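Local atomic coordinates of alpha-L-rhamnosidase (Klebsiella oxytoca, PDB entry 4XHC), a protein that hydrolyses terminal alpha-L-rhamnose residues from glycosides, as a two-domain member of glycoside hydrolase family 78. Residues L216-L227 and H528-R539; E137-S147 and S516-N524. One frame throughout, in Å; residues are numbered along the deposited sequence.

Contact 1 is buried and joins helix 214-230 to helix 534-540, the last of the chain, within the glycosidase domain; alanines and branched aliphatic side chains fill it, and a bidentate Asp220-Arg539 salt bridge flanks it on one side. Contact 2 lies farther from the centre of the chain and is only partly buried. There two loops meet, 137-147 from the N-terminal beta domain and 516-524 from the catalytic domain, and the chemistry shifts to aromatic rings, backbone carbonyls and one long, weak ion pair. The centres are 27 Å apart, yet both contacts reach the bound rhamnose, contact 1 through His528 and Trp530 and contact 2 through Tyr518.

Contact 1. Residues L216-L227 and H528-R539; sequences LRAIDNVAVLTL and HAWSCTPAWFIR. With RAM (alpha-L-rhamnopyranose), chain C.
Arg539 meets Asp220 side-on, its guanidinium nearly coplanar with the carboxylate (planes 29° apart). Arg539 NE gives an almost straight bond to Asp220 OD1 (3.0 Å, 169°), while its NH2 reaches the syn lone pair of Asp220 OD2 at 2.9 Å. The arginine chain runs extended from CG to NE and crosses the aspartate at about a right angle, and this two-pronged grip fixes the rotation of both groups; NH1 turns to Pro207 O. Beside the bridge, Ala535 CB abuts Asp220 OD1 and Ala223 CB, the latter at 3.8 Å. Small residues at these positions let helix 216-227 and helix 534-539 approach to 8.9 Å between axes, at 132° between their directions. Both belong to the six-hairpin glycosidase domain, helix 534-540 being the last of the chain, and the packing joins segments about 300 residues apart. Toward the start of helix 216-227, Ile538 sends its CD1 against Leu216 O and CB, and Ile219 CG2 lies across Pro534 CB. At the other end Cys532 rests CB on Ala223 O (3.4 Å), and its SG packs on Leu227 CB. Thr226, whose OG1 bonds to Val222 O, turns CG2 onto His528 O. Beyond this junction the His528 ring, with ND1 bonded to Ser525, donates from NE2 to rhamnose O3 (3.1 Å) at the ring edge, and that oxygen also lies over one face of Trp530, offset toward the rim.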
loop_
_atom_site.group_PDB
_atom_site.type_symbol
_atom_site.label_atom_id
_atom_site.label_comp_id
_atom_site.label_asym_id
_atom_site.label_seq_id
_atom_site.Cartn_x
_atom_site.Cartn_y
_atom_site.Cartn_z
ATOM N N LEU A 216 28.433 20.896 25.782
ATOM C CA LEU A 216 28.104 19.588 26.346
ATOM C C LEU A 216 26.605 19.455 26.636
ATOM O O LEU A 216 26.044 18.361 26.524
ATOM C CB LEU A 216 28.893 19.332 27.627
ATOM C CG LEU A 216 30.405 19.183 27.507
ATOM C CD1 LEU A 216 31.018 18.999 28.890
ATOM C CD2 LEU A 216 30.783 18.019 26.599
ATOM N N ARG A 217 25.969 20.558 27.031
ATOM C CA ARG A 217 24.525 20.571 27.264
ATOM C C ARG A 217 23.765 20.219 25.987
ATOM O O ARG A 217 22.843 19.406 26.018
ATOM C CB ARG A 217 24.064 21.933 27.800
ATOM C CG ARG A 217 22.552 22.050 27.972
ATOM C CD ARG A 217 22.123 23.323 28.706
ATOM N NE ARG A 217 22.851 23.497 29.964
ATOM C CZ ARG A 217 22.675 22.754 31.061
ATOM N NH1 ARG A 217 21.778 21.771 31.093
ATOM N NH2 ARG A 217 23.406 22.992 32.142
ATOM N N ALA A 218 24.170 20.828 24.873
ATOM C CA ALA A 218 23.549 20.580 23.567
ATOM C C ALA A 218 23.684 19.119 23.134
ATOM O O ALA A 218 22.747 18.536 22.593
ATOM C CB ALA A 218 24.159 21.498 22.518
ATOM N N ILE A 219 24.855 18.540 23.385
ATOM C CA ILE A 219 25.117 17.128 23.101
ATOM C C ILE A 219 24.276 16.212 23.988
ATOM O O ILE A 219 23.712 15.222 23.521
ATOM C CB ILE A 219 26.618 16.803 23.276
ATOM C CG1 ILE A 219 27.418 17.450 22.145
ATOM C CG2 ILE A 219 26.866 15.304 23.287
ATOM C CD1 ILE A 219 28.915 17.483 22.378
ATOM N N ASP A 220 24.202 16.539 25.272
ATOM C CA ASP A 220 23.371 15.778 26.197
ATOM C C ASP A 220 21.896 15.781 25.774
ATOM O O ASP A 220 21.235 14.746 25.851
ATOM C CB ASP A 220 23.523 16.317 27.621
ATOM C CG ASP A 220 22.636 15.588 28.623
ATOM O OD1 ASP A 220 23.012 14.480 29.080
ATOM O OD2 ASP A 220 21.558 16.132 28.959
ATOM N N ASN A 221 21.383 16.924 25.321
ATOM C CA ASN A 221 19.987 17.000 24.871
ATOM C C ASN A 221 19.709 16.072 23.703
ATOM O O ASN A 221 18.706 15.364 23.690
ATOM C CB ASN A 221 19.587 18.425 24.500
ATOM C CG ASN A 221 19.415 19.310 25.712
ATOM O OD1 ASN A 221 18.981 18.861 26.774
ATOM N ND2 ASN A 221 19.751 20.579 25.563
ATOM N N VAL A 222 20.604 16.062 22.729
ATOM C CA VAL A 222 20.450 15.172 21.585
ATOM C C VAL A 222 20.562 13.702 21.999
ATOM O O VAL A 222 19.819 12.854 21.505
ATOM C CB VAL A 222 21.474 15.516 20.500
ATOM C CG1 VAL A 222 21.511 14.446 19.417
ATOM C CG2 VAL A 222 21.142 16.878 19.903
ATOM N N ALA A 223 21.479 13.408 22.915
ATOM C CA ALA A 223 21.662 12.051 23.434
ATOM C C ALA A 223 20.409 11.518 24.112
ATOM O O ALA A 223 19.970 10.414 23.837
ATOM C CB ALA A 223 22.824 12.020 24.410
ATOM N N VAL A 224 19.838 12.318 24.999
ATOM C CA VAL A 224 18.654 11.908 25.747
ATOM C C VAL A 224 17.484 11.602 24.816
ATOM O O VAL A 224 16.787 10.610 25.022
ATOM C CB VAL A 224 18.251 12.971 26.801
ATOM C CG1 VAL A 224 16.890 12.659 27.414
ATOM C CG2 VAL A 224 19.306 13.055 27.898
ATOM N N LEU A 225 17.265 12.441 23.800
ATOM C CA LEU A 225 16.179 12.202 22.830
ATOM C C LEU A 225 16.416 10.905 22.073
ATOM O O LEU A 225 15.469 10.166 21.794
ATOM C CB LEU A 225 16.042 13.359 21.836
ATOM C CG LEU A 225 14.975 13.207 20.736
ATOM C CD1 LEU A 225 13.595 12.926 21.325
ATOM C CD2 LEU A 225 14.944 14.437 19.826
ATOM N N THR A 226 17.684 10.639 21.753
ATOM C CA THR A 226 18.082 9.409 21.086
ATOM C C THR A 226 17.664 8.197 21.897
ATOM O O THR A 226 17.077 7.256 21.364
ATOM C CB THR A 226 19.608 9.343 20.860
ATOM O OG1 THR A 226 20.058 10.551 20.234
ATOM C CG2 THR A 226 19.959 8.164 19.981
ATOM N N LEU A 227 17.987 8.200 23.182
ATOM C CA LEU A 227 17.639 7.069 24.035
ATOM C C LEU A 227 16.123 6.941 24.143
ATOM O O LEU A 227 15.584 5.840 24.058
ATOM C CB LEU A 227 18.263 7.210 25.434
ATOM C CG LEU A 227 17.878 6.107 26.432
ATOM C CD1 LEU A 227 18.302 4.730 25.940
ATOM C CD2 LEU A 227 18.481 6.399 27.793
ATOM N N HIS A 528 20.333 5.980 16.901
ATOM C CA HIS A 528 20.858 4.705 17.376
ATOM C C HIS A 528 21.412 4.926 18.758
ATOM O O HIS A 528 22.345 5.704 18.938
ATOM C CB HIS A 528 21.953 4.186 16.437
ATOM C CG HIS A 528 21.797 2.748 16.060
ATOM N ND1 HIS A 528 20.799 2.308 15.222
ATOM C CD2 HIS A 528 22.523 1.656 16.385
ATOM C CE1 HIS A 528 20.906 1.003 15.057
ATOM N NE2 HIS A 528 21.944 0.582 15.751
ATOM N N ALA A 529 20.841 4.227 19.730
ATOM C CA ALA A 529 21.102 4.518 21.139
ATOM C C ALA A 529 22.484 4.077 21.630
ATOM O O ALA A 529 22.919 4.499 22.698
ATOM C CB ALA A 529 20.005 3.924 22.013
ATOM N N TRP A 530 23.180 3.250 20.860
ATOM C CA TRP A 530 24.554 2.929 21.204
ATOM C C TRP A 530 25.453 4.147 20.992
ATOM O O TRP A 530 26.622 4.126 21.364
ATOM C CB TRP A 530 25.054 1.668 20.464
ATOM C CG TRP A 530 25.459 1.784 19.019
ATOM C CD1 TRP A 530 25.520 2.909 18.254
ATOM C CD2 TRP A 530 25.918 0.713 18.181
ATOM N NE1 TRP A 530 25.960 2.605 16.982
ATOM C CE2 TRP A 530 26.219 1.264 16.919
ATOM C CE3 TRP A 530 26.105 -0.657 18.379
ATOM C CZ2 TRP A 530 26.688 0.497 15.861
ATOM C CZ3 TRP A 530 26.568 -1.419 17.329
ATOM C CH2 TRP A 530 26.853 -0.841 16.084
ATOM N N SER A 531 24.892 5.211 20.413
ATOM C CA SER A 531 25.614 6.470 20.214
ATOM C C SER A 531 25.240 7.586 21.196
ATOM O O SER A 531 25.667 8.718 21.007
ATOM C CB SER A 531 25.371 6.993 18.800
ATOM O OG SER A 531 25.676 6.005 17.837
ATOM N N CYS A 532 24.476 7.281 22.241
ATOM C CA CYS A 532 24.007 8.318 23.164
ATOM C C CYS A 532 24.724 8.331 24.526
ATOM O O CYS A 532 24.230 8.931 25.486
ATOM C CB CYS A 532 22.495 8.180 23.378
ATOM S SG CYS A 532 22.006 6.803 24.442
ATOM N N THR A 533 25.897 7.713 24.603
ATOM C CA THR A 533 26.603 7.594 25.874
ATOM C C THR A 533 27.184 8.895 26.421
ATOM O O THR A 533 27.433 8.986 27.623
ATOM C CB THR A 533 27.725 6.553 25.803
ATOM O OG1 THR A 533 28.456 6.715 24.586
ATOM C CG2 THR A 533 27.145 5.160 25.862
ATOM N N PRO A 534 27.409 9.907 25.568
ATOM C CA PRO A 534 27.844 11.177 26.148
ATOM C C PRO A 534 26.981 11.671 27.316
ATOM O O PRO A 534 27.498 12.297 28.245
ATOM C CB PRO A 534 27.755 12.129 24.969
ATOM C CG PRO A 534 28.140 11.271 23.814
ATOM C CD PRO A 534 27.567 9.908 24.103
ATOM N N ALA A 535 25.683 11.390 27.276
ATOM C CA ALA A 535 24.821 11.689 28.412
ATOM C C ALA A 535 25.335 11.028 29.704
ATOM O O ALA A 535 25.352 11.658 30.765
ATOM C CB ALA A 535 23.393 11.255 28.117
ATOM N N TRP A 536 25.772 9.771 29.603
ATOM C CA TRP A 536 26.329 9.053 30.754
ATOM C C TRP A 536 27.652 9.668 31.208
ATOM O O TRP A 536 27.814 9.984 32.382
ATOM C CB TRP A 536 26.517 7.562 30.441
ATOM C CG TRP A 536 27.019 6.749 31.610
ATOM C CD1 TRP A 536 26.323 6.414 32.737
ATOM C CD2 TRP A 536 28.313 6.170 31.757
ATOM N NE1 TRP A 536 27.109 5.669 33.582
ATOM C CE2 TRP A 536 28.336 5.501 32.998
ATOM C CE3 TRP A 536 29.458 6.148 30.959
ATOM C CZ2 TRP A 536 29.460 4.821 33.461
ATOM C CZ3 TRP A 536 30.578 5.463 31.421
ATOM C CH2 TRP A 536 30.567 4.813 32.662
ATOM N N PHE A 537 28.586 9.843 30.277
ATOM C CA PHE A 537 29.874 10.462 30.598
ATOM C C PHE A 537 29.687 11.831 31.255
ATOM O O PHE A 537 30.327 12.145 32.264
ATOM C CB PHE A 537 30.739 10.627 29.342
ATOM C CG PHE A 537 31.244 9.332 28.773
ATOM C CD1 PHE A 537 32.020 8.473 29.541
ATOM C CD2 PHE A 537 30.970 8.983 27.455
ATOM C CE1 PHE A 537 32.493 7.283 29.014
ATOM C CE2 PHE A 537 31.440 7.796 26.921
ATOM C CZ PHE A 537 32.204 6.946 27.699
ATOM N N ILE A 538 28.811 12.642 30.677
ATOM C CA ILE A 538 28.623 14.003 31.145
ATOM C C ILE A 538 28.033 13.994 32.553
ATOM O O ILE A 538 28.518 14.706 33.431
ATOM C CB ILE A 538 27.771 14.824 30.152
ATOM C CG1 ILE A 538 28.596 15.101 28.891
ATOM C CG2 ILE A 538 27.323 16.147 30.762
ATOM C CD1 ILE A 538 27.765 15.457 27.682
ATOM N N ARG A 539 27.020 13.160 32.770
ATOM C CA ARG A 539 26.332 13.103 34.062
ATOM C C ARG A 539 27.114 12.351 35.137
ATOM O O ARG A 539 27.241 12.831 36.254
ATOM C CB ARG A 539 24.940 12.486 33.899
ATOM C CG ARG A 539 23.967 13.383 33.155
ATOM C CD ARG A 539 22.830 12.594 32.533
ATOM N NE ARG A 539 22.008 13.436 31.667
ATOM C CZ ARG A 539 20.807 13.913 31.978
ATOM N NH1 ARG A 539 20.232 13.642 33.142
ATOM N NH2 ARG A 539 20.162 14.667 31.100
HETATM C C1 RAM C . 23.897 -3.992 13.260
HETATM C C2 RAM C . 23.407 -2.839 14.114
HETATM C C3 RAM C . 23.393 -3.226 15.581
HETATM C C4 RAM C . 24.655 -4.009 15.903
HETATM C C5 RAM C . 24.602 -5.340 15.173
HETATM C C6 RAM C . 25.962 -5.859 14.778
HETATM O O1 RAM C . 23.114 -4.052 12.133
HETATM O O2 RAM C . 24.329 -1.778 13.926
HETATM O O3 RAM C . 23.319 -2.066 16.411
HETATM O O4 RAM C . 24.744 -4.252 17.295
HETATM O O5 RAM C . 23.810 -5.221 13.972
#

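Contact 2. Residues E137-S147 and S516-N524; sequences EPFSDYQGWLS and SPYGSKLIN. With RAM (alpha-L-rhamnopyranose), chain C.
Trp145 has CG in the crowded position between its backbone N and carbonyl carbon (chi1 65°), which turns the indole so that its NE1 edge meets Pro517 O and its face the edge of Tyr518; Tyr518 CG lies anti to its own carbonyl carbon (chi1 -48°), which sets the ring between Pro517 and Leu146. The indole NE1 donates to Pro517 O (2.9 Å), tilted out of the ring plane, and the backbone N of Trp145 bonds to Tyr518 O. Tyr518 turns its edge toward the indole face in an offset edge-to-face pair, planes 63° apart. Leu146 CD1 sits over one face of the phenol as a CH-pi contact, 3.7 Å from the ring centroid, and Pro517 CG covers the opposite face. Loop 137-147 thus reaches from the N-terminal beta domain, between strands 122-129 and 153-158, to the rhamnose pocket, where Tyr518 OH bonds both rhamnose O1 (3.0 Å) and Glu506. Two ST turns shape loop 516-524: Ser516 OG accepts from Tyr518 N and donates to Asn524 OD1, and Ser520 OG accepts from Leu522 N. Tyr142 brings its ring edge to Ser520 CB (3.5 Å) and packs its hydroxyl end on Ile523 CD1, while OH donates to Leu146 O (2.7 Å) within its own loop. At the far end, Leu522 CD1 touches Phe139 obliquely, and Glu137 OE2 forms a weak salt bridge with Lys521 NZ at 3.4 Å.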
loop_
_atom_site.group_PDB
_atom_site.type_symbol
_atom_site.label_atom_id
_atom_site.label_comp_id
_atom_site.label_asym_id
_atom_site.label_seq_id
_atom_site.Cartn_x
_atom_site.Cartn_y
_atom_site.Cartn_z
ATOM N N GLU A 137 16.279 11.211 -2.499
ATOM C CA GLU A 137 16.938 10.187 -3.299
ATOM C C GLU A 137 15.944 9.041 -3.499
ATOM O O GLU A 137 15.253 8.642 -2.555
ATOM C CB GLU A 137 18.200 9.668 -2.606
ATOM C CG GLU A 137 19.114 10.737 -2.009
ATOM C CD GLU A 137 20.238 11.179 -2.917
ATOM O OE1 GLU A 137 20.107 11.086 -4.156
ATOM O OE2 GLU A 137 21.266 11.635 -2.371
ATOM N N PRO A 138 15.857 8.514 -4.733
ATOM C CA PRO A 138 14.878 7.457 -4.982
ATOM C C PRO A 138 15.308 6.119 -4.363
ATOM O O PRO A 138 16.476 5.723 -4.485
ATOM C CB PRO A 138 14.832 7.386 -6.513
ATOM C CG PRO A 138 16.199 7.807 -6.938
ATOM C CD PRO A 138 16.670 8.813 -5.930
ATOM N N PHE A 139 14.364 5.443 -3.708
ATOM C CA PHE A 139 14.616 4.128 -3.102
ATOM C C PHE A 139 14.961 3.060 -4.135
ATOM O O PHE A 139 15.663 2.110 -3.831
ATOM C CB PHE A 139 13.413 3.654 -2.283
ATOM C CG PHE A 139 13.149 4.453 -1.018
ATOM C CD1 PHE A 139 14.079 5.354 -0.508
ATOM C CD2 PHE A 139 11.969 4.272 -0.317
ATOM C CE1 PHE A 139 13.820 6.071 0.650
ATOM C CE2 PHE A 139 11.714 4.984 0.844
ATOM C CZ PHE A 139 12.638 5.888 1.327
ATOM N N SER A 140 14.478 3.219 -5.362
ATOM C CA SER A 140 14.801 2.279 -6.433
ATOM C C SER A 140 16.309 2.173 -6.743
ATOM O O SER A 140 16.721 1.243 -7.429
ATOM C CB SER A 140 14.019 2.639 -7.704
ATOM O OG SER A 140 14.415 3.907 -8.207
ATOM N N ASP A 141 17.129 3.107 -6.268
ATOM C CA ASP A 141 18.578 3.042 -6.514
ATOM C C ASP A 141 19.352 2.359 -5.395
ATOM O O ASP A 141 20.565 2.215 -5.480
ATOM C CB ASP A 141 19.162 4.444 -6.755
ATOM C CG ASP A 141 18.676 5.084 -8.063
ATOM O OD1 ASP A 141 17.958 4.426 -8.867
ATOM O OD2 ASP A 141 19.010 6.277 -8.268
ATOM N N TYR A 142 18.657 1.944 -4.342
ATOM C CA TYR A 142 19.306 1.250 -3.228
ATOM C C TYR A 142 19.945 -0.069 -3.682
ATOM O O TYR A 142 19.272 -0.881 -4.292
ATOM C CB TYR A 142 18.293 0.975 -2.113
ATOM C CG TYR A 142 18.843 0.030 -1.077
ATOM C CD1 TYR A 142 19.786 0.470 -0.164
ATOM C CD2 TYR A 142 18.443 -1.300 -1.023
ATOM C CE1 TYR A 142 20.303 -0.380 0.788
ATOM C CE2 TYR A 142 18.953 -2.161 -0.070
ATOM C CZ TYR A 142 19.886 -1.692 0.833
ATOM O OH TYR A 142 20.415 -2.517 1.779
ATOM N N GLN A 143 21.237 -0.256 -3.415
ATOM C CA GLN A 143 21.972 -1.449 -3.876
ATOM C C GLN A 143 22.770 -2.131 -2.757
ATOM O O GLN A 143 23.957 -2.443 -2.916
ATOM C CB GLN A 143 22.960 -1.056 -4.993
ATOM C CG GLN A 143 22.415 -0.205 -6.142
ATOM C CD GLN A 143 21.746 -1.026 -7.239
ATOM O OE1 GLN A 143 22.379 -1.893 -7.871
ATOM N NE2 GLN A 143 20.472 -0.731 -7.501
ATOM N N GLY A 144 22.113 -2.388 -1.642
ATOM C CA GLY A 144 22.770 -2.882 -0.438
ATOM C C GLY A 144 22.455 -4.316 -0.066
ATOM O O GLY A 144 21.572 -4.923 -0.649
ATOM N N TRP A 145 23.160 -4.841 0.940
ATOM C CA TRP A 145 22.962 -6.220 1.394
ATOM C C TRP A 145 21.941 -6.387 2.545
ATOM O O TRP A 145 21.583 -7.506 2.873
ATOM C CB TRP A 145 24.300 -6.889 1.738
ATOM C CG TRP A 145 25.084 -6.319 2.917
ATOM C CD1 TRP A 145 26.090 -5.388 2.886
ATOM C CD2 TRP A 145 24.946 -6.709 4.288
ATOM N NE1 TRP A 145 26.566 -5.169 4.162
ATOM C CE2 TRP A 145 25.881 -5.965 5.039
ATOM C CE3 TRP A 145 24.113 -7.608 4.954
ATOM C CZ2 TRP A 145 25.997 -6.091 6.421
ATOM C CZ3 TRP A 145 24.235 -7.742 6.327
ATOM C CH2 TRP A 145 25.169 -6.988 7.044
ATOM N N LEU A 146 21.466 -5.297 3.148
ATOM C CA LEU A 146 20.262 -5.365 3.976
ATOM C C LEU A 146 19.034 -5.320 3.067
ATOM O O LEU A 146 19.102 -4.818 1.936
ATOM C CB LEU A 146 20.190 -4.209 4.972
ATOM C CG LEU A 146 21.162 -4.251 6.139
ATOM C CD1 LEU A 146 20.919 -3.053 7.039
ATOM C CD2 LEU A 146 21.017 -5.539 6.935
ATOM N N SER A 147 17.911 -5.825 3.572
ATOM C CA SER A 147 16.668 -5.821 2.816
ATOM C C SER A 147 16.182 -4.411 2.557
ATOM O O SER A 147 16.137 -3.594 3.474
ATOM C CB SER A 147 15.583 -6.583 3.567
ATOM O OG SER A 147 14.350 -6.537 2.861
ATOM N N SER A 516 28.655 3.829 4.548
ATOM C CA SER A 516 27.730 2.818 5.024
ATOM C C SER A 516 28.320 1.431 4.878
ATOM O O SER A 516 28.716 1.057 3.778
ATOM C CB SER A 516 26.422 2.840 4.242
ATOM O OG SER A 516 25.542 1.832 4.733
ATOM N N PRO A 517 28.328 0.640 5.971
ATOM C CA PRO A 517 28.701 -0.762 5.835
ATOM C C PRO A 517 27.659 -1.571 5.080
ATOM O O PRO A 517 27.955 -2.675 4.658
ATOM C CB PRO A 517 28.768 -1.246 7.285
ATOM C CG PRO A 517 27.764 -0.407 8.009
ATOM C CD PRO A 517 27.826 0.942 7.330
ATOM N N TYR A 518 26.446 -1.036 4.943
ATOM C CA TYR A 518 25.333 -1.739 4.301
ATOM C C TYR A 518 25.248 -1.449 2.804
ATOM O O TYR A 518 24.563 -2.166 2.084
ATOM C CB TYR A 518 24.019 -1.390 5.010
ATOM C CG TYR A 518 24.111 -1.495 6.516
ATOM C CD1 TYR A 518 24.484 -2.676 7.124
ATOM C CD2 TYR A 518 23.843 -0.397 7.331
ATOM C CE1 TYR A 518 24.580 -2.769 8.503
ATOM C CE2 TYR A 518 23.935 -0.475 8.714
ATOM C CZ TYR A 518 24.301 -1.666 9.304
ATOM O OH TYR A 518 24.359 -1.760 10.689
ATOM N N GLY A 519 25.939 -0.403 2.343
ATOM C CA GLY A 519 25.991 -0.055 0.923
ATOM C C GLY A 519 25.051 1.060 0.485
ATOM O O GLY A 519 24.898 1.284 -0.704
ATOM N N SER A 520 24.439 1.768 1.438
ATOM C CA SER A 520 23.712 3.002 1.157
ATOM C C SER A 520 23.437 3.754 2.432
ATOM O O SER A 520 22.996 3.178 3.410
ATOM C CB SER A 520 22.382 2.692 0.488
ATOM O OG SER A 520 21.602 3.859 0.302
ATOM N N LYS A 521 23.687 5.054 2.423
ATOM C CA LYS A 521 23.494 5.864 3.624
ATOM C C LYS A 521 22.000 5.981 3.936
ATOM O O LYS A 521 21.637 6.346 5.045
ATOM C CB LYS A 521 24.160 7.242 3.457
ATOM C CG LYS A 521 23.285 8.250 2.734
ATOM C CD LYS A 521 24.019 9.247 1.844
ATOM C CE LYS A 521 23.015 9.783 0.824
ATOM N NZ LYS A 521 23.530 10.892 -0.013
ATOM N N LEU A 522 21.145 5.660 2.956
ATOM C CA LEU A 522 19.687 5.647 3.139
ATOM C C LEU A 522 19.212 4.637 4.164
ATOM O O LEU A 522 18.192 4.844 4.802
ATOM C CB LEU A 522 18.966 5.284 1.846
ATOM C CG LEU A 522 19.071 6.191 0.629
ATOM C CD1 LEU A 522 18.245 5.589 -0.503
ATOM C CD2 LEU A 522 18.629 7.598 0.967
ATOM N N ILE A 523 19.920 3.524 4.288
ATOM C CA ILE A 523 19.484 2.452 5.160
ATOM C C ILE A 523 20.257 2.422 6.474
ATOM O O ILE A 523 19.985 1.598 7.332
ATOM C CB ILE A 523 19.535 1.099 4.419
ATOM C CG1 ILE A 523 18.465 0.161 4.963
ATOM C CG2 ILE A 523 20.909 0.464 4.495
ATOM C CD1 ILE A 523 18.082 -0.929 3.991
ATOM N N ASN A 524 21.209 3.332 6.655
ATOM C CA ASN A 524 21.778 3.541 7.981
ATOM C C ASN A 524 20.680 4.074 8.896
ATOM O O ASN A 524 19.706 4.678 8.435
ATOM C CB ASN A 524 22.949 4.545 7.963
ATOM C CG ASN A 524 24.172 4.032 7.217
ATOM O OD1 ASN A 524 24.246 2.860 6.836
ATOM N ND2 ASN A 524 25.146 4.913 7.009
HETATM C C1 RAM C . 23.897 -3.992 13.260
HETATM C C2 RAM C . 23.407 -2.839 14.114
HETATM C C3 RAM C . 23.393 -3.226 15.581
HETATM C C4 RAM C . 24.655 -4.009 15.903
HETATM C C5 RAM C . 24.602 -5.340 15.173
HETATM C C6 RAM C . 25.962 -5.859 14.778
HETATM O O1 RAM C . 23.114 -4.052 12.133
HETATM O O2 RAM C . 24.329 -1.778 13.926
HETATM O O3 RAM C . 23.319 -2.066 16.411
HETATM O O4 RAM C . 24.744 -4.252 17.295
HETATM O O5 RAM C . 23.810 -5.221 13.972
#